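Local coordinates for protein DNA polymerase sliding clamp 3 (Sulfolobus tokodaii, PDB 3AIZ) that serves as a subunit of a ring-shaped sliding clamp that encircles DNA and tethers DNA polymerase and other processing proteins to it, at residues L27-D32 and E65-K70; E72-V77 and F109-I114. One frame throughout, in Å; residues are numbered along the deposited sequence.

Both contacts belong to the same end of this clamp subunit, their centres about 14 Å apart, and strand 65-70 of contact 1 leads directly into helix 71-78 of contact 2. Contact 1 joins two strands of one sheet through backbone hydrogen bonds, with buried Leu27, Phe29 and Val67 on one face and polar Asp28 and Lys66 on the other, so it is half core, half surface. Contact 2 is buried and rests on aromatic and aliphatic packing of a helix against a strand of another sheet, one that pairs with the neighbouring subunit. The two meet where Val69 CG2 packs on Phe111 CB, 3.6 Å away.

Contact 1: residues L27-D32 and E65-K70; sequences LDFTSD and EKVGVK
Leu27 and Phe29 pair with Val67 and Glu65 in an antiparallel beta arrangement, joining strand 65-70, the outermost strand within this chain, to strand 24-29 in the nine-stranded antiparallel sheet of the PCNA fold. The short strand axes come within 4.8 Å at an angle of 167°.

Backbone hydrogen bonds do most of the joining. Phe29 and Glu65 form one hydrogen-bonded pair, with Glu65 N giving to Phe29 O at 2.9 Å in the carbonyl plane, while Phe29 N reaches Glu65 O from above the plane of that carbonyl. Leu27 and Val67 form the next: Val67 N to Leu27 O is nearly straight (164°), whereas the return bond from Leu27 N to Val67 O is weak. Between them lies the non-hydrogen-bonded pair Asp28 and Lys66, and Lys66 CA sets its hydrogen against Leu27 O.

Apolar packing falls on the face of Leu27, Phe29 and Val67, where branched and aromatic side chains suit a buried layer. Val67 CG1 sits between its own backbone N and carbonyl carbon (chi1 44°), at the edge of the Phe29 ring, 4.0 Å from CE1, and meets Leu27 CB at 4.1 Å; Leu34 backs both Leu27 and Phe29. Glu65 shares this face, but its carboxylate is held by Thr91 and the Met1 amino group.

Polar side chains occupy the other face. Asp28 OD2 and Lys66 NZ are 4.9 Å apart, so attraction is probably modest, though welcome beside the like charge of Glu64; Asp28 OD1 lies 3.6 Å from Lys66 CG.

Contact 2: residues E72-V77 and F109-I114; sequences EDFTDV and FTFPSI
Phe111 points its ring from strand 106-111 against helix 71-78, a helix-on-sheet packing of the PCNA fold in which the short axes run nearly antiparallel (171°), 9.5 Å apart. The far end of the ring meets the helix backbone, with CE2 3.3 Å from Asp73 O, and Asp73 CB lies beside the same ring atom. Phe74 CA packs off-centre against the ring, and Phe74 CD1 adds an aromatic contact to Phe111 CE1.

Val77, one turn on, packs against two phenylalanines. Its CG1, anti to the carbonyl carbon (chi1 -51°), makes a CH-pi contact over a face of the Phe109 ring, 3.5 Å from CD2, and also touches Phe111 CZ; CG2 joins it at the Phe111 edge. Phe109 thus offers a ring face, while Phe111 is long enough to bring CE1, CE2 and CZ to the helix.

Farther out, Ile97 and Val99 of the adjacent strand support Phe111, while Phe15 meets Phe74 edge-to-face. Phe109 and Thr110 pair with a strand of the neighbouring DNA polymerase sliding clamp B subunit, continuing the sheet across the interface. An acid suits position 73 there: Asp73 OD2 makes a long, weak ion pair with Arg175 NE of that subunit.

Contact 1: residues L27-D32 and E65-K70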
loop_
_atom_site.group_PDB
_atom_site.type_symbol
_atom_site.label_atom_id
_atom_site.label_comp_id
_atom_site.label_asym_id
_atom_site.label_seq_id
_atom_site.Cartn_x
_atom_site.Cartn_y
_atom_site.Cartn_z
ATOM N N LEU C 27 36.194 -23.715 -9.011
ATOM C CA LEU C 27 36.440 -23.127 -10.320
ATOM C C LEU C 27 37.543 -23.903 -11.027
ATOM O O LEU C 27 38.707 -23.843 -10.631
ATOM C CB LEU C 27 36.831 -21.657 -10.183
ATOM C CG LEU C 27 35.811 -20.755 -9.488
ATOM C CD1 LEU C 27 36.387 -19.368 -9.261
ATOM C CD2 LEU C 27 34.524 -20.680 -10.293
ATOM N N ASP C 28 37.169 -24.639 -12.067
ATOM C CA ASP C 28 38.114 -25.471 -12.801
ATOM C C ASP C 28 38.427 -24.869 -14.166
ATOM O O ASP C 28 37.714 -25.110 -15.139
ATOM C CB ASP C 28 37.557 -26.887 -12.960
ATOM C CG ASP C 28 38.505 -27.809 -13.703
ATOM O OD1 ASP C 28 39.652 -27.398 -13.974
ATOM O OD2 ASP C 28 38.098 -28.949 -14.013
ATOM N N PHE C 29 39.498 -24.085 -14.231
ATOM C CA PHE C 29 39.904 -23.442 -15.476
ATOM C C PHE C 29 40.689 -24.396 -16.371
ATOM O O PHE C 29 41.764 -24.866 -16.003
ATOM C CB PHE C 29 40.731 -22.187 -15.188
ATOM C CG PHE C 29 39.977 -21.124 -14.443
ATOM C CD1 PHE C 29 39.967 -21.105 -13.060
ATOM C CD2 PHE C 29 39.274 -20.148 -15.128
ATOM C CE1 PHE C 29 39.273 -20.129 -12.371
ATOM C CE2 PHE C 29 38.577 -19.169 -14.446
ATOM C CZ PHE C 29 38.576 -19.161 -13.065
ATOM N N THR C 30 40.142 -24.678 -17.549
ATOM C CA THR C 30 40.800 -25.557 -18.508
ATOM C C THR C 30 41.033 -24.832 -19.828
ATOM O O THR C 30 40.575 -23.705 -20.018
ATOM C CB THR C 30 39.973 -26.828 -18.773
ATOM O OG1 THR C 30 38.741 -26.477 -19.417
ATOM C CG2 THR C 30 39.673 -27.551 -17.468
ATOM N N SER C 31 41.747 -25.485 -20.739
ATOM C CA SER C 31 42.033 -24.904 -22.045
ATOM C C SER C 31 40.748 -24.567 -22.796
ATOM O O SER C 31 40.679 -23.563 -23.505
ATOM C CB SER C 31 42.897 -25.854 -22.877
ATOM O OG SER C 31 42.250 -27.102 -23.063
ATOM N N ASP C 32 39.732 -25.409 -22.632
ATOM C CA ASP C 32 38.457 -25.218 -23.318
ATOM C C ASP C 32 37.640 -24.082 -22.704
ATOM O O ASP C 32 36.975 -23.330 -23.416
ATOM C CB ASP C 32 37.644 -26.515 -23.313
ATOM C CG ASP C 32 38.304 -27.620 -24.117
ATOM O OD1 ASP C 32 39.272 -27.328 -24.851
ATOM O OD2 ASP C 32 37.851 -28.781 -24.018
ATOM N N GLU C 65 43.816 -25.522 -14.102
ATOM C CA GLU C 65 44.030 -25.045 -12.743
ATOM C C GLU C 65 42.730 -25.028 -11.945
ATOM O O GLU C 65 41.823 -24.247 -12.231
ATOM C CB GLU C 65 44.662 -23.653 -12.760
ATOM C CG GLU C 65 45.041 -23.132 -11.385
ATOM C CD GLU C 65 45.780 -21.812 -11.451
ATOM O OE1 GLU C 65 46.020 -21.321 -12.575
ATOM O OE2 GLU C 65 46.121 -21.267 -10.380
ATOM N N LYS C 66 42.648 -25.901 -10.947
ATOM C CA LYS C 66 41.485 -25.959 -10.073
ATOM C C LYS C 66 41.708 -25.091 -8.845
ATOM O O LYS C 66 42.749 -25.172 -8.195
ATOM C CB LYS C 66 41.207 -27.398 -9.631
ATOM C CG LYS C 66 40.824 -28.349 -10.750
ATOM C CD LYS C 66 40.541 -29.739 -10.200
ATOM C CE LYS C 66 40.216 -30.728 -11.306
ATOM N NZ LYS C 66 39.943 -32.090 -10.763
ATOM N N VAL C 67 40.724 -24.258 -8.529
ATOM C CA VAL C 67 40.784 -23.431 -7.333
ATOM C C VAL C 67 39.418 -23.345 -6.665
ATOM O O VAL C 67 38.494 -22.727 -7.192
ATOM C CB VAL C 67 41.316 -22.014 -7.641
ATOM C CG1 VAL C 67 40.676 -21.464 -8.906
ATOM C CG2 VAL C 67 41.076 -21.087 -6.459
ATOM N N GLY C 68 39.292 -23.981 -5.507
ATOM C CA GLY C 68 38.054 -23.941 -4.753
ATOM C C GLY C 68 37.972 -22.691 -3.901
ATOM O O GLY C 68 38.995 -22.129 -3.515
ATOM N N VAL C 69 36.753 -22.257 -3.605
ATOM C CA VAL C 69 36.552 -21.061 -2.797
ATOM C C VAL C 69 35.159 -21.041 -2.175
ATOM O O VAL C 69 34.182 -21.428 -2.813
ATOM C CB VAL C 69 36.757 -19.780 -3.632
ATOM C CG1 VAL C 69 35.777 -19.739 -4.798
ATOM C CG2 VAL C 69 36.608 -18.544 -2.759
ATOM N N LYS C 70 35.076 -20.600 -0.923
ATOM C CA LYS C 70 33.790 -20.453 -0.254
ATOM C C LYS C 70 32.895 -19.528 -1.074
ATOM O O LYS C 70 33.221 -18.361 -1.283
ATOM C CB LYS C 70 33.977 -19.898 1.158
ATOM C CG LYS C 70 32.683 -19.754 1.944
ATOM C CD LYS C 70 32.918 -19.078 3.286
ATOM C CE LYS C 70 31.612 -18.890 4.044
ATOM N NZ LYS C 70 31.801 -18.111 5.300
#

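Contact 2: residues E72-V77 and F109-I114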
loop_
_atom_site.group_PDB
_atom_site.type_symbol
_atom_site.label_atom_id
_atom_site.label_comp_id
_atom_site.label_asym_id
_atom_site.label_seq_id
_atom_site.Cartn_x
_atom_site.Cartn_y
_atom_site.Cartn_z
ATOM N N GLU C 72 30.038 -18.050 -0.580
ATOM C CA GLU C 72 29.426 -16.891 0.067
ATOM C C GLU C 72 30.302 -15.640 -0.031
ATOM O O GLU C 72 29.828 -14.565 -0.399
ATOM C CB GLU C 72 29.110 -17.190 1.533
ATOM C CG GLU C 72 28.456 -16.029 2.267
ATOM C CD GLU C 72 28.313 -16.282 3.756
ATOM O OE1 GLU C 72 28.545 -17.431 4.191
ATOM O OE2 GLU C 72 27.969 -15.331 4.491
ATOM N N ASP C 73 31.578 -15.787 0.307
ATOM C CA ASP C 73 32.517 -14.675 0.248
ATOM C C ASP C 73 32.718 -14.211 -1.187
ATOM O O ASP C 73 32.788 -13.013 -1.460
ATOM C CB ASP C 73 33.858 -15.079 0.858
ATOM C CG ASP C 73 33.751 -15.401 2.332
ATOM O OD1 ASP C 73 32.824 -14.877 2.987
ATOM O OD2 ASP C 73 34.592 -16.175 2.834
ATOM N N PHE C 74 32.813 -15.174 -2.098
ATOM C CA PHE C 74 33.014 -14.880 -3.511
ATOM C C PHE C 74 31.803 -14.164 -4.096
ATOM O O PHE C 74 31.939 -13.305 -4.966
ATOM C CB PHE C 74 33.292 -16.171 -4.284
ATOM C CG PHE C 74 33.579 -15.956 -5.742
ATOM C CD1 PHE C 74 34.725 -15.293 -6.145
ATOM C CD2 PHE C 74 32.710 -16.428 -6.709
ATOM C CE1 PHE C 74 34.995 -15.098 -7.487
ATOM C CE2 PHE C 74 32.975 -16.238 -8.052
ATOM C CZ PHE C 74 34.119 -15.572 -8.441
ATOM N N THR C 75 30.620 -14.519 -3.609
ATOM C CA THR C 75 29.386 -13.902 -4.079
ATOM C C THR C 75 29.150 -12.557 -3.394
ATOM O O THR C 75 28.533 -11.659 -3.967
ATOM C CB THR C 75 28.175 -14.830 -3.858
ATOM O OG1 THR C 75 28.341 -16.023 -4.633
ATOM C CG2 THR C 75 26.888 -14.143 -4.280
ATOM N N ASP C 76 29.650 -12.420 -2.169
ATOM C CA ASP C 76 29.539 -11.161 -1.438
ATOM C C ASP C 76 30.218 -10.016 -2.184
ATOM O O ASP C 76 29.764 -8.874 -2.124
ATOM C CB ASP C 76 30.123 -11.291 -0.027
ATOM C CG ASP C 76 29.115 -11.821 0.979
ATOM O OD1 ASP C 76 27.910 -11.864 0.651
ATOM O OD2 ASP C 76 29.527 -12.187 2.100
ATOM N N VAL C 77 31.307 -10.321 -2.884
ATOM C CA VAL C 77 32.022 -9.301 -3.644
ATOM C C VAL C 77 31.455 -9.172 -5.052
ATOM O O VAL C 77 31.592 -8.130 -5.690
ATOM C CB VAL C 77 33.538 -9.585 -3.723
ATOM C CG1 VAL C 77 34.102 -9.849 -2.336
ATOM C CG2 VAL C 77 33.815 -10.756 -4.645
ATOM N N PHE C 109 39.731 -8.004 -4.427
ATOM C CA PHE C 109 39.495 -8.881 -3.288
ATOM C C PHE C 109 40.268 -10.182 -3.472
ATOM O O PHE C 109 40.474 -10.640 -4.596
ATOM C CB PHE C 109 38.003 -9.187 -3.144
ATOM C CG PHE C 109 37.162 -7.991 -2.808
ATOM C CD1 PHE C 109 36.730 -7.129 -3.802
ATOM C CD2 PHE C 109 36.785 -7.738 -1.501
ATOM C CE1 PHE C 109 35.950 -6.033 -3.496
ATOM C CE2 PHE C 109 36.004 -6.644 -1.189
ATOM C CZ PHE C 109 35.586 -5.790 -2.187
ATOM N N THR C 110 40.695 -10.779 -2.366
ATOM C CA THR C 110 41.410 -12.047 -2.416
ATOM C C THR C 110 40.823 -13.046 -1.428
ATOM O O THR C 110 40.516 -12.702 -0.290
ATOM C CB THR C 110 42.911 -11.864 -2.132
ATOM O OG1 THR C 110 43.550 -11.309 -3.288
ATOM C CG2 THR C 110 43.558 -13.200 -1.804
ATOM N N PHE C 111 40.664 -14.286 -1.876
ATOM C CA PHE C 111 40.108 -15.332 -1.031
ATOM C C PHE C 111 41.110 -16.463 -0.855
ATOM O O PHE C 111 41.808 -16.833 -1.799
ATOM C CB PHE C 111 38.807 -15.866 -1.634
ATOM C CG PHE C 111 37.809 -14.793 -1.959
ATOM C CD1 PHE C 111 37.743 -14.256 -3.234
ATOM C CD2 PHE C 111 36.946 -14.313 -0.989
ATOM C CE1 PHE C 111 36.827 -13.263 -3.537
ATOM C CE2 PHE C 111 36.028 -13.321 -1.285
ATOM C CZ PHE C 111 35.969 -12.796 -2.562
ATOM N N PRO C 112 41.190 -17.014 0.363
ATOM C CA PRO C 112 42.089 -18.137 0.631
ATOM C C PRO C 112 41.591 -19.392 -0.072
ATOM O O PRO C 112 40.380 -19.578 -0.204
ATOM C CB PRO C 112 41.979 -18.310 2.146
ATOM C CG PRO C 112 40.616 -17.805 2.474
ATOM C CD PRO C 112 40.407 -16.638 1.553
ATOM N N SER C 113 42.510 -20.236 -0.526
ATOM C CA SER C 113 42.131 -21.491 -1.158
ATOM C C SER C 113 41.719 -22.513 -0.106
ATOM O O SER C 113 42.235 -22.513 1.013
ATOM C CB SER C 113 43.275 -22.038 -2.010
ATOM O OG SER C 113 43.546 -21.178 -3.101
ATOM N N ILE C 114 40.779 -23.378 -0.473
ATOM C CA ILE C 114 40.292 -24.412 0.430
ATOM C C ILE C 114 40.255 -25.760 -0.277
ATOM O O ILE C 114 40.340 -25.828 -1.504
ATOM C CB ILE C 114 38.888 -24.072 0.960
ATOM C CG1 ILE C 114 37.933 -23.813 -0.205
ATOM C CG2 ILE C 114 38.943 -22.858 1.874
ATOM C CD1 ILE C 114 36.563 -23.341 0.229
#